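Beta-ketoacyl-[acyl-carrier-protein] synthase III (Pseudomonas aeruginosa, PDB 2X3E) probably catalyses the first condensation of fatty acid synthesis, joining the acetyl group of acetyl-CoA to two carbons from malonyl-ACP to give 3-oxobutanoyl-ACP. Local coordinates at residues C9-Y14 / G162-R167; R72-V77 / L130-L135; P88-R93 / A105-A110. The protein carries 1 engineered substitution. All blocks are in the same frame, centred on the assembly; numbering follows the deposited sequence.

Contact 1 (C9-Y14 / G162-R167); sequences CGLGSY and GAVVLR
The Arg167 guanidinium meets Cys9 obliquely, with NE 4.2 Å from Cys9 CB. Its NH2 end goes on to a salt bridge with Glu173. The other flat groups are the peptides of two antiparallel strands, 9-14 and 162-167, joined by backbone bonds. Gly12 and Ala163 form a reciprocal pair. Ala163 N gives a bond of 2.8 Å to Gly12 O, and Gly12 N bonds back to Ala163 O. Gly10 O is met differently: Val165 N sits above its carbonyl plane, 47° out. Cys9 N reaches Val165 O at 2.9 Å and almost straight, at 169°. Cys9 and Gly10 thus both face Val165, which is a classic beta bulge.

Cys9 holds SG between its backbone N and carbonyl carbon (chi1 61°). From there Cys9 SG touches Val165 CG1 at 3.5 Å and lies against Arg167 CG at 3.8 Å. Leu11 and Val164 share one face of the sheet and cross obliquely, Leu11 CD1 lying 3.8 Å from Val164 CG1. Leu11 CD1 also comes near Ala163 O. Ala163 and Val165 are on the other face and pack on helix 53-68. Leu11 and Ser13 rest on helix 285-295, and Val164 rests on Phe115 of helix 114-127.

Between the N-H bonds, CA-H groups fill in. Val164 CA lies 3.1 Å from Gly10 O, and Leu11 CA lies 3.3 Å from Ala163 O. Gly10 O and Ala163 O therefore each receive an N-H and a CA-H. The contact joins one of the two outermost strands of the chain's five-stranded sheet to its neighbour in the thiolase fold. The chemistry implies a join made mainly by backbone bonds, with small apolar contacts on both faces and a charged group only at the Arg167 end.

Contact 2 (R72-V77 / L130-L135); sequences RVDAVV and LADSAL
Asp74 makes the polar side-chain grip between 72-77 and 130-135. Asp74 OD2 accepts Asp132 N at 2.9 Å, on the anti lone pair and nearly straight (162°). The Asp74 CG is placed beside its own backbone N (chi1 -70°), which turns the carboxylate toward Asp132. The Asp132 carboxylate lies 66° from the plane of that of Asp74, with Asp74 OD2 and Asp132 OD2 4.2 Å apart. The backbone N of Asp74 points to Ser133. Asp74 N bonds to Ser133 O at 3.1 Å from well above the carbonyl plane, and only weakly to Ser133 OG. Ser133 N is buried here and has no partner in the model.

Further along, two straight backbone bonds join the strands. Leu135 N bonds to Ala75 O at 2.9 Å, and Val77 N bonds to Leu135 O at the same length. Val73 crosses Leu135 at about a right angle, Val73 CG2 lying 4.0 Å from Leu135 CD1. On the face away from Val76 and Leu135, Ala75 CB meets Ala134 CB, also at 4.0 Å.

A second shell surrounds these groups. The salt bridge from Asp132 OD1 to Arg4 probably eases the nearness of the two like charges. Leu135 packs on Ala61, Ala64 and Leu65 of helix 53-68. Ala134 packs on Val122 and Ile126 of helix 114-127, so helices cover both faces.

Strands 75-79 and 133-140 are parallel neighbours inside a mixed five-stranded sheet of strand order 3-2-4-5-1, as in the N-terminal half of the thiolase fold.

Contact 3 (P88-R93 / A105-A110); sequences PATAPR and AFDLSA
Ala89, Ala91 and Pro92 pass Asp107, Phe106 and Ala105 in turn, so the chain entering helix 91-97 runs against the direction of strand 104-109. The two belong to a beta-alpha-beta crossover: strand 75-79, helix 91-97, strand 104-109.

Asp107 carries the contact. Its carboxylate binds two successive backbone N-H groups near the start of the helix, one with each oxygen. Thr90 N reaches Asp107 OD2 at 2.8 Å and almost straight. It comes from the syn side but 32° out of the carboxylate plane. Ala91 N bonds to Asp107 OD1 at 2.8 Å on the syn lone pair, more bent at 142°. CG lies beside the Asp107 backbone N (chi1 -65°), which sends the carboxylate across to the turn. Together the two bonds fix the rotation of the group. The two N-H groups, near the N-terminal end of the helix, would be expected to stabilise a negative charge on the carboxylate.

Ala89 CB lies over one face of the carboxylate, 3.4 Å from Asp107 CG. Ala91 CB comes in close to its plane, beside OD1, and also lies 3.3 Å from Phe106 O. Thr90 OG1 is engaged by Asp84 N, and Thr90, Ala91 and Asp107 all touch Leu78 of strand 75-79, the first strand of the crossover.

Strand 104-109 also lies at the dimer interface. Asp107 and Ser109 pair with an antiparallel strand of the second subunit, so the sheet continues across it, and Tyr117 OH of the second subunit bonds Ala105 N.

Ala105 closes the apolar side of the contact. Ala105 CB lies 4.0 Å from Ala91 CB and 3.7 Å from Pro92 N.

Overall arrangement
All three contacts are largely buried and reach the same five-stranded sheet. Contacts 1 and 2 share it through adjacent strands: Leu166 N probably bonds to Ala134 O, and Val165 CG2 packs on Leu135 CD2. Contact 2 meets contact 3 where Val77 CG2 touches Phe106 CE2. Contacts 1 and 3 do not touch; their centres are about 17 Å apart. Contact 1 is antiparallel pairing at one outer strand, and contact 2 is parallel pairing inside, with an exposed acidic end. Contact 3 joins strand to helix through one carboxylate. It lies at the other outer strand, where the second subunit carries the sheet on.

Contact 1 (C9-Y14 / G162-R167)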
ATOM      1  N   CYS A   9      -7.559 -19.005  -7.533  1.00 15.29           N
ATOM      2  CA  CYS A   9      -8.292 -19.621  -8.643  1.00 16.59           C
ATOM      3  C   CYS A   9      -7.832 -19.180 -10.038  1.00 16.76           C
ATOM      4  O   CYS A   9      -8.415 -19.599 -11.027  1.00 17.37           O
ATOM      5  CB  CYS A   9      -9.802 -19.389  -8.477  1.00 17.33           C
ATOM      6  SG  CYS A   9     -10.331 -17.669  -8.465  1.00 18.90           S
ATOM      7  N   GLY A  10      -6.764 -18.385 -10.118  1.00 16.61           N
ATOM      8  CA  GLY A  10      -6.242 -17.917 -11.404  1.00 16.84           C
ATOM      9  C   GLY A  10      -4.819 -17.412 -11.285  1.00 16.43           C
ATOM     10  O   GLY A  10      -4.428 -16.889 -10.241  1.00 15.96           O
ATOM     11  N   LEU A  11      -4.040 -17.593 -12.352  1.00 16.54           N
ATOM     12  CA  LEU A  11      -2.648 -17.144 -12.401  1.00 15.87           C
ATOM     13  C   LEU A  11      -2.355 -16.598 -13.788  1.00 15.95           C
ATOM     14  O   LEU A  11      -2.782 -17.167 -14.790  1.00 16.39           O
ATOM     15  CB  LEU A  11      -1.691 -18.302 -12.081  1.00 16.00           C
ATOM     16  CG  LEU A  11      -0.183 -18.020 -12.108  1.00 16.57           C
ATOM     17  CD1 LEU A  11       0.236 -17.153 -10.941  1.00 15.79           C
ATOM     18  CD2 LEU A  11       0.602 -19.325 -12.108  1.00 17.13           C
ATOM     19  N   GLY A  12      -1.629 -15.489 -13.836  1.00 15.40           N
ATOM     20  CA  GLY A  12      -1.157 -14.923 -15.093  1.00 15.85           C
ATOM     21  C   GLY A  12       0.112 -14.138 -14.856  1.00 15.34           C
ATOM     22  O   GLY A  12       0.461 -13.830 -13.717  1.00 15.19           O
ATOM     23  N   SER A  13       0.821 -13.833 -15.930  1.00 15.45           N
ATOM     24  CA  SER A  13       2.073 -13.093 -15.818  1.00 15.00           C
ATOM     25  C   SER A  13       2.411 -12.400 -17.120  1.00 15.78           C
ATOM     26  O   SER A  13       1.843 -12.717 -18.172  1.00 16.24           O
ATOM     27  CB  SER A  13       3.211 -14.030 -15.421  1.00 14.56           C
ATOM     28  OG  SER A  13       3.539 -14.919 -16.477  1.00 14.90           O
ATOM     29  N   TYR A  14       3.346 -11.458 -17.037  1.00 15.62           N
ATOM     30  CA  TYR A  14       3.875 -10.792 -18.213  1.00 16.55           C
ATOM     31  C   TYR A  14       5.314 -10.343 -17.962  1.00 16.39           C
ATOM     32  O   TYR A  14       5.622  -9.754 -16.923  1.00 15.43           O
ATOM     33  CB  TYR A  14       3.002  -9.595 -18.602  1.00 17.23           C
ATOM     34  CG  TYR A  14       3.502  -8.885 -19.841  1.00 17.94           C
ATOM     35  CD1 TYR A  14       3.306  -9.436 -21.101  1.00 19.16           C
ATOM     36  CD2 TYR A  14       4.191  -7.673 -19.750  1.00 17.80           C
ATOM     37  CE1 TYR A  14       3.777  -8.804 -22.244  1.00 20.50           C
ATOM     38  CE2 TYR A  14       4.662  -7.025 -20.894  1.00 18.95           C
ATOM     39  CZ  TYR A  14       4.449  -7.600 -22.135  1.00 20.44           C
ATOM     40  OH  TYR A  14       4.902  -6.981 -23.276  1.00 21.74           O
ATOM     41  N   GLY A 162       3.467 -10.582 -12.059  1.00 14.66           N
ATOM     42  CA  GLY A 162       2.720 -11.816 -11.890  1.00 14.92           C
ATOM     43  C   GLY A 162       1.460 -11.542 -11.095  1.00 14.83           C
ATOM     44  O   GLY A 162       1.474 -10.756 -10.142  1.00 15.09           O
ATOM     45  N   ALA A 163       0.366 -12.194 -11.478  1.00 14.97           N
ATOM     46  CA  ALA A 163      -0.931 -11.923 -10.876  1.00 14.66           C
ATOM     47  C   ALA A 163      -1.681 -13.201 -10.540  1.00 14.62           C
ATOM     48  O   ALA A 163      -1.564 -14.215 -11.247  1.00 14.92           O
ATOM     49  CB  ALA A 163      -1.761 -11.071 -11.812  1.00 14.59           C
ATOM     50  N   VAL A 164      -2.434 -13.142  -9.446  1.00 14.80           N
ATOM     51  CA  VAL A 164      -3.366 -14.191  -9.080  1.00 14.81           C
ATOM     52  C   VAL A 164      -4.757 -13.609  -8.871  1.00 14.75           C
ATOM     53  O   VAL A 164      -4.911 -12.431  -8.519  1.00 14.34           O
ATOM     54  CB  VAL A 164      -2.936 -14.946  -7.791  1.00 15.10           C
ATOM     55  CG1 VAL A 164      -1.692 -15.755  -8.038  1.00 14.99           C
ATOM     56  CG2 VAL A 164      -2.736 -13.975  -6.619  1.00 15.00           C
ATOM     57  N   VAL A 165      -5.761 -14.448  -9.117  1.00 15.16           N
ATOM     58  CA  VAL A 165      -7.147 -14.158  -8.772  1.00 15.33           C
ATOM     59  C   VAL A 165      -7.484 -14.958  -7.515  1.00 15.76           C
ATOM     60  O   VAL A 165      -7.169 -16.154  -7.433  1.00 15.39           O
ATOM     61  CB  VAL A 165      -8.111 -14.556  -9.906  1.00 15.88           C
ATOM     62  CG1 VAL A 165      -9.575 -14.418  -9.465  1.00 15.38           C
ATOM     63  CG2 VAL A 165      -7.835 -13.719 -11.159  1.00 16.05           C
ATOM     64  N   LEU A 166      -8.084 -14.281  -6.536  1.00 16.01           N
ATOM     65  CA  LEU A 166      -8.583 -14.911  -5.317  1.00 16.94           C
ATOM     66  C   LEU A 166     -10.099 -14.790  -5.292  1.00 16.75           C
ATOM     67  O   LEU A 166     -10.651 -13.789  -5.752  1.00 17.07           O
ATOM     68  CB  LEU A 166      -8.014 -14.226  -4.076  1.00 17.15           C
ATOM     69  CG  LEU A 166      -6.506 -14.264  -3.855  1.00 18.87           C
ATOM     70  CD1 LEU A 166      -6.110 -13.264  -2.776  1.00 20.20           C
ATOM     71  CD2 LEU A 166      -6.054 -15.664  -3.477  1.00 19.93           C
ATOM     72  N   ARG A 167     -10.772 -15.810  -4.773  1.00 17.00           N
ATOM     73  CA  ARG A 167     -12.227 -15.764  -4.591  1.00 17.34           C
ATOM     74  C   ARG A 167     -12.605 -16.228  -3.196  1.00 17.33           C
ATOM     75  O   ARG A 167     -11.857 -16.958  -2.556  1.00 17.13           O
ATOM     76  CB  ARG A 167     -12.935 -16.650  -5.625  1.00 18.14           C
ATOM     77  CG  ARG A 167     -12.653 -18.146  -5.488  1.00 18.80           C
ATOM     78  CD  ARG A 167     -13.623 -18.972  -6.325  1.00 19.98           C
ATOM     79  NE  ARG A 167     -13.273 -20.390  -6.366  1.00 21.23           N
ATOM     80  CZ  ARG A 167     -13.467 -21.264  -5.379  1.00 22.16           C
ATOM     81  NH1 ARG A 167     -13.999 -20.889  -4.217  1.00 22.24           N
ATOM     82  NH2 ARG A 167     -13.110 -22.531  -5.556  1.00 22.92           N
TER

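Contact 2 (R72-V77 / L130-L135)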
ATOM      1  N   ARG A  72     -14.905 -10.261 -14.120  1.00 19.67           N
ATOM      2  CA  ARG A  72     -14.946  -9.190 -13.122  1.00 18.91           C
ATOM      3  C   ARG A  72     -14.422  -9.682 -11.787  1.00 17.81           C
ATOM      4  O   ARG A  72     -14.608 -10.846 -11.438  1.00 17.90           O
ATOM      5  CB  ARG A  72     -16.376  -8.685 -12.912  1.00 19.89           C
ATOM      6  CG  ARG A  72     -16.774  -7.598 -13.853  1.00 21.53           C
ATOM      7  CD  ARG A  72     -18.237  -7.201 -13.680  1.00 22.91           C
ATOM      8  NE  ARG A  72     -18.686  -6.551 -14.905  1.00 24.65           N
ATOM      9  CZ  ARG A  72     -19.103  -7.189 -15.995  1.00 26.83           C
ATOM     10  NH1 ARG A  72     -19.180  -8.519 -16.027  1.00 27.47           N
ATOM     11  NH2 ARG A  72     -19.463  -6.491 -17.064  1.00 28.76           N
ATOM     12  N   VAL A  73     -13.764  -8.787 -11.056  1.00 16.77           N
ATOM     13  CA  VAL A  73     -13.445  -8.987  -9.644  1.00 16.42           C
ATOM     14  C   VAL A  73     -13.786  -7.698  -8.883  1.00 16.22           C
ATOM     15  O   VAL A  73     -13.932  -6.633  -9.496  1.00 16.08           O
ATOM     16  CB  VAL A  73     -11.959  -9.381  -9.425  1.00 16.01           C
ATOM     17  CG1 VAL A  73     -11.665 -10.739 -10.086  1.00 16.32           C
ATOM     18  CG2 VAL A  73     -11.008  -8.303  -9.955  1.00 15.64           C
ATOM     19  N   ASP A  74     -13.912  -7.790  -7.561  1.00 15.91           N
ATOM     20  CA  ASP A  74     -14.350  -6.638  -6.750  1.00 16.34           C
ATOM     21  C   ASP A  74     -13.208  -5.692  -6.406  1.00 15.38           C
ATOM     22  O   ASP A  74     -13.444  -4.524  -6.089  1.00 14.70           O
ATOM     23  CB  ASP A  74     -15.013  -7.110  -5.449  1.00 17.03           C
ATOM     24  CG  ASP A  74     -16.354  -7.767  -5.670  1.00 18.68           C
ATOM     25  OD1 ASP A  74     -17.126  -7.294  -6.533  1.00 19.93           O
ATOM     26  OD2 ASP A  74     -16.656  -8.755  -4.963  1.00 19.84           O
ATOM     27  N   ALA A  75     -11.978  -6.203  -6.463  1.00 14.52           N
ATOM     28  CA  ALA A  75     -10.809  -5.502  -5.958  1.00 14.21           C
ATOM     29  C   ALA A  75      -9.578  -5.765  -6.829  1.00 13.54           C
ATOM     30  O   ALA A  75      -9.402  -6.871  -7.356  1.00 13.03           O
ATOM     31  CB  ALA A  75     -10.528  -5.930  -4.512  1.00 14.05           C
ATOM     32  N   VAL A  76      -8.749  -4.735  -6.981  1.00 13.46           N
ATOM     33  CA  VAL A  76      -7.477  -4.843  -7.688  1.00 13.19           C
ATOM     34  C   VAL A  76      -6.378  -4.211  -6.838  1.00 13.18           C
ATOM     35  O   VAL A  76      -6.381  -3.007  -6.606  1.00 13.17           O
ATOM     36  CB  VAL A  76      -7.511  -4.137  -9.068  1.00 13.25           C
ATOM     37  CG1 VAL A  76      -6.158  -4.272  -9.751  1.00 13.34           C
ATOM     38  CG2 VAL A  76      -8.625  -4.714  -9.945  1.00 13.51           C
ATOM     39  N   VAL A  77      -5.438  -5.030  -6.378  1.00 13.44           N
ATOM     40  CA  VAL A  77      -4.350  -4.556  -5.525  1.00 13.58           C
ATOM     41  C   VAL A  77      -3.008  -4.839  -6.190  1.00 13.82           C
ATOM     42  O   VAL A  77      -2.782  -5.945  -6.679  1.00 13.97           O
ATOM     43  CB  VAL A  77      -4.429  -5.201  -4.128  1.00 13.75           C
ATOM     44  CG1 VAL A  77      -3.183  -4.871  -3.293  1.00 14.54           C
ATOM     45  CG2 VAL A  77      -5.700  -4.739  -3.418  1.00 13.76           C
ATOM     46  N   LEU A 130     -15.429  -7.817   2.551  1.00 17.61           N
ATOM     47  CA  LEU A 130     -15.335  -6.521   1.865  1.00 18.31           C
ATOM     48  C   LEU A 130     -15.163  -6.685   0.355  1.00 18.02           C
ATOM     49  O   LEU A 130     -15.286  -5.714  -0.401  1.00 18.75           O
ATOM     50  CB  LEU A 130     -14.188  -5.679   2.441  1.00 18.03           C
ATOM     51  CG  LEU A 130     -14.538  -4.813   3.656  1.00 19.93           C
ATOM     52  CD1 LEU A 130     -15.420  -5.537   4.644  1.00 21.42           C
ATOM     53  CD2 LEU A 130     -13.284  -4.300   4.335  1.00 20.24           C
ATOM     54  N   ALA A 131     -14.879  -7.915  -0.066  1.00 17.65           N
ATOM     55  CA  ALA A 131     -14.797  -8.286  -1.472  1.00 17.54           C
ATOM     56  C   ALA A 131     -15.090  -9.778  -1.578  1.00 17.71           C
ATOM     57  O   ALA A 131     -14.791 -10.527  -0.649  1.00 17.62           O
ATOM     58  CB  ALA A 131     -13.404  -7.978  -2.022  1.00 16.94           C
ATOM     59  N   ASP A 132     -15.681 -10.205  -2.693  1.00 17.60           N
ATOM     60  CA  ASP A 132     -15.926 -11.629  -2.947  1.00 17.87           C
ATOM     61  C   ASP A 132     -14.914 -12.212  -3.933  1.00 17.37           C
ATOM     62  O   ASP A 132     -14.841 -13.423  -4.105  1.00 17.28           O
ATOM     63  CB  ASP A 132     -17.347 -11.851  -3.467  1.00 18.57           C
ATOM     64  CG  ASP A 132     -18.417 -11.426  -2.466  1.00 20.63           C
ATOM     65  OD1 ASP A 132     -18.177 -11.479  -1.237  1.00 21.41           O
ATOM     66  OD2 ASP A 132     -19.512 -11.046  -2.916  1.00 22.61           O
ATOM     67  N   SER A 133     -14.136 -11.340  -4.571  1.00 16.75           N
ATOM     68  CA  SER A 133     -13.071 -11.747  -5.483  1.00 16.39           C
ATOM     69  C   SER A 133     -12.085 -10.598  -5.654  1.00 15.80           C
ATOM     70  O   SER A 133     -12.429  -9.435  -5.432  1.00 15.95           O
ATOM     71  CB  SER A 133     -13.641 -12.143  -6.837  1.00 16.88           C
ATOM     72  OG  SER A 133     -14.353 -11.059  -7.409  1.00 16.85           O
ATOM     73  N   ALA A 134     -10.863 -10.928  -6.051  1.00 15.02           N
ATOM     74  CA  ALA A 134      -9.804  -9.933  -6.145  1.00 14.62           C
ATOM     75  C   ALA A 134      -8.689 -10.368  -7.065  1.00 13.98           C
ATOM     76  O   ALA A 134      -8.389 -11.558  -7.187  1.00 13.54           O
ATOM     77  CB  ALA A 134      -9.227  -9.653  -4.771  1.00 14.33           C
ATOM     78  N   LEU A 135      -8.075  -9.374  -7.697  1.00 13.71           N
ATOM     79  CA  LEU A 135      -6.789  -9.525  -8.345  1.00 13.51           C
ATOM     80  C   LEU A 135      -5.706  -9.000  -7.410  1.00 13.20           C
ATOM     81  O   LEU A 135      -5.832  -7.903  -6.849  1.00 13.58           O
ATOM     82  CB  LEU A 135      -6.746  -8.728  -9.657  1.00 13.35           C
ATOM     83  CG  LEU A 135      -7.228  -9.449 -10.915  1.00 13.82           C
ATOM     84  CD1 LEU A 135      -7.608  -8.450 -12.005  1.00 14.21           C
ATOM     85  CD2 LEU A 135      -6.137 -10.408 -11.428  1.00 12.57           C
TER
HETATM   86  O   HOH W   1     -16.772 -11.047  -7.132  1.00 12.61           O

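Contact 3 (P88-R93 / A105-A110)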
ATOM      1  N   PRO A  88      -1.290   9.401  -8.011  1.00 15.34           N
ATOM      2  CA  PRO A  88      -1.927   8.387  -7.179  1.00 14.62           C
ATOM      3  C   PRO A  88      -1.211   7.040  -7.197  1.00 14.23           C
ATOM      4  O   PRO A  88      -0.113   6.914  -7.746  1.00 14.50           O
ATOM      5  CB  PRO A  88      -3.301   8.239  -7.836  1.00 14.50           C
ATOM      6  CG  PRO A  88      -3.034   8.447  -9.278  1.00 14.73           C
ATOM      7  CD  PRO A  88      -1.971   9.522  -9.318  1.00 15.52           C
ATOM      8  N   ALA A  89      -1.836   6.050  -6.576  1.00 13.96           N
ATOM      9  CA  ALA A  89      -1.461   4.662  -6.774  1.00 13.85           C
ATOM     10  C   ALA A  89      -1.632   4.260  -8.247  1.00 13.93           C
ATOM     11  O   ALA A  89      -2.315   4.934  -9.028  1.00 14.21           O
ATOM     12  CB  ALA A  89      -2.304   3.760  -5.869  1.00 13.49           C
ATOM     13  N   THR A  90      -0.993   3.159  -8.624  1.00 13.92           N
ATOM     14  CA  THR A  90      -1.090   2.619  -9.981  1.00 14.12           C
ATOM     15  C   THR A  90      -2.317   1.718 -10.156  1.00 13.62           C
ATOM     16  O   THR A  90      -2.863   1.614 -11.254  1.00 13.66           O
ATOM     17  CB  THR A  90       0.203   1.852 -10.326  1.00 14.35           C
ATOM     18  OG1 THR A  90       1.309   2.759 -10.240  1.00 15.80           O
ATOM     19  CG2 THR A  90       0.148   1.255 -11.741  1.00 14.30           C
ATOM     20  N   ALA A  91      -2.756   1.094  -9.062  1.00 13.15           N
ATOM     21  CA  ALA A  91      -3.843   0.111  -9.094  1.00 12.88           C
ATOM     22  C   ALA A  91      -5.148   0.633  -9.703  1.00 13.05           C
ATOM     23  O   ALA A  91      -5.764  -0.063 -10.511  1.00 13.18           O
ATOM     24  CB  ALA A  91      -4.091  -0.454  -7.698  1.00 12.60           C
ATOM     25  N   PRO A  92      -5.575   1.856  -9.337  1.00 13.56           N
ATOM     26  CA  PRO A  92      -6.823   2.324  -9.964  1.00 13.91           C
ATOM     27  C   PRO A  92      -6.747   2.361 -11.496  1.00 14.79           C
ATOM     28  O   PRO A  92      -7.683   1.901 -12.160  1.00 14.58           O
ATOM     29  CB  PRO A  92      -7.013   3.716  -9.373  1.00 14.22           C
ATOM     30  CG  PRO A  92      -6.320   3.654  -8.044  1.00 13.79           C
ATOM     31  CD  PRO A  92      -5.126   2.763  -8.267  1.00 13.49           C
ATOM     32  N   ARG A  93      -5.649   2.891 -12.045  1.00 15.12           N
ATOM     33  CA  ARG A  93      -5.480   2.950 -13.500  0.50 15.78           C
ATOM     34  C   ARG A  93      -5.501   1.549 -14.107  1.00 15.42           C
ATOM     35  O   ARG A  93      -6.150   1.322 -15.127  1.00 15.60           O
ATOM     36  CB  ARG A  93      -4.188   3.677 -13.899  0.50 16.22           C
ATOM     37  CG  ARG A  93      -4.058   3.899 -15.417  0.50 17.84           C
ATOM     38  CD  ARG A  93      -2.780   4.633 -15.806  0.50 19.65           C
ATOM     39  NE  ARG A  93      -2.726   4.864 -17.249  0.50 22.58           N
ATOM     40  CZ  ARG A  93      -1.787   5.574 -17.868  0.50 23.67           C
ATOM     41  NH1 ARG A  93      -0.803   6.130 -17.178  0.50 24.35           N
ATOM     42  NH2 ARG A  93      -1.832   5.730 -19.184  0.50 25.18           N
ATOM     43  N   ALA A 105      -9.364  -0.358  -5.246  1.00 14.13           N
ATOM     44  CA  ALA A 105      -8.024  -0.441  -5.840  1.00 13.83           C
ATOM     45  C   ALA A 105      -6.995   0.367  -5.065  1.00 13.61           C
ATOM     46  O   ALA A 105      -7.226   1.536  -4.772  1.00 14.37           O
ATOM     47  CB  ALA A 105      -8.067   0.024  -7.299  1.00 13.81           C
ATOM     48  N   PHE A 106      -5.873  -0.268  -4.733  1.00 13.53           N
ATOM     49  CA  PHE A 106      -4.766   0.412  -4.057  1.00 13.35           C
ATOM     50  C   PHE A 106      -3.441  -0.320  -4.250  1.00 12.97           C
ATOM     51  O   PHE A 106      -3.432  -1.488  -4.634  1.00 12.60           O
ATOM     52  CB  PHE A 106      -5.075   0.593  -2.554  1.00 13.47           C
ATOM     53  CG  PHE A 106      -5.162  -0.702  -1.759  1.00 13.55           C
ATOM     54  CD1 PHE A 106      -4.028  -1.249  -1.159  1.00 13.79           C
ATOM     55  CD2 PHE A 106      -6.386  -1.345  -1.571  1.00 13.82           C
ATOM     56  CE1 PHE A 106      -4.104  -2.423  -0.409  1.00 13.77           C
ATOM     57  CE2 PHE A 106      -6.480  -2.509  -0.821  1.00 14.03           C
ATOM     58  CZ  PHE A 106      -5.335  -3.059  -0.240  1.00 13.84           C
ATOM     59  N   ASP A 107      -2.333   0.383  -3.993  1.00 12.88           N
ATOM     60  CA  ASP A 107      -0.984  -0.201  -4.036  1.00 12.79           C
ATOM     61  C   ASP A 107      -0.498  -0.503  -2.615  1.00 12.92           C
ATOM     62  O   ASP A 107      -0.780   0.261  -1.684  1.00 12.88           O
ATOM     63  CB  ASP A 107       0.027   0.747  -4.704  1.00 13.09           C
ATOM     64  CG  ASP A 107      -0.259   1.010  -6.182  1.00 14.65           C
ATOM     65  OD1 ASP A 107      -1.257   0.493  -6.737  1.00 15.66           O
ATOM     66  OD2 ASP A 107       0.531   1.770  -6.804  1.00 14.74           O
ATOM     67  N   LEU A 108       0.242  -1.606  -2.464  1.00 12.75           N
ATOM     68  CA  LEU A 108       0.805  -2.033  -1.184  1.00 12.86           C
ATOM     69  C   LEU A 108       2.321  -2.041  -1.309  1.00 13.21           C
ATOM     70  O   LEU A 108       2.856  -2.566  -2.283  1.00 13.74           O
ATOM     71  CB  LEU A 108       0.284  -3.427  -0.814  1.00 12.76           C
ATOM     72  CG  LEU A 108       0.689  -3.995   0.555  1.00 13.06           C
ATOM     73  CD1 LEU A 108      -0.406  -4.923   1.089  1.00 12.96           C
ATOM     74  CD2 LEU A 108       2.043  -4.723   0.509  1.00 12.81           C
ATOM     75  N   SER A 109       3.006  -1.440  -0.338  1.00 13.69           N
ATOM     76  CA  SER A 109       4.464  -1.345  -0.358  1.00 13.52           C
ATOM     77  C   SER A 109       5.078  -2.229   0.720  1.00 13.39           C
ATOM     78  O   SER A 109       4.943  -1.945   1.904  1.00 14.04           O
ATOM     79  CB  SER A 109       4.894   0.101  -0.138  1.00 13.72           C
ATOM     80  OG  SER A 109       6.291   0.182   0.036  1.00 14.09           O
ATOM     81  N   ALA A 110       5.704  -3.324   0.300  1.00 13.11           N
ATOM     82  CA  ALA A 110       6.483  -4.178   1.198  1.00 13.24           C
ATOM     83  C   ALA A 110       7.656  -4.818   0.449  1.00 13.48           C
ATOM     84  O   ALA A 110       8.061  -5.939   0.749  1.00 13.50           O
ATOM     85  CB  ALA A 110       5.598  -5.251   1.841  1.00 12.71           C
TER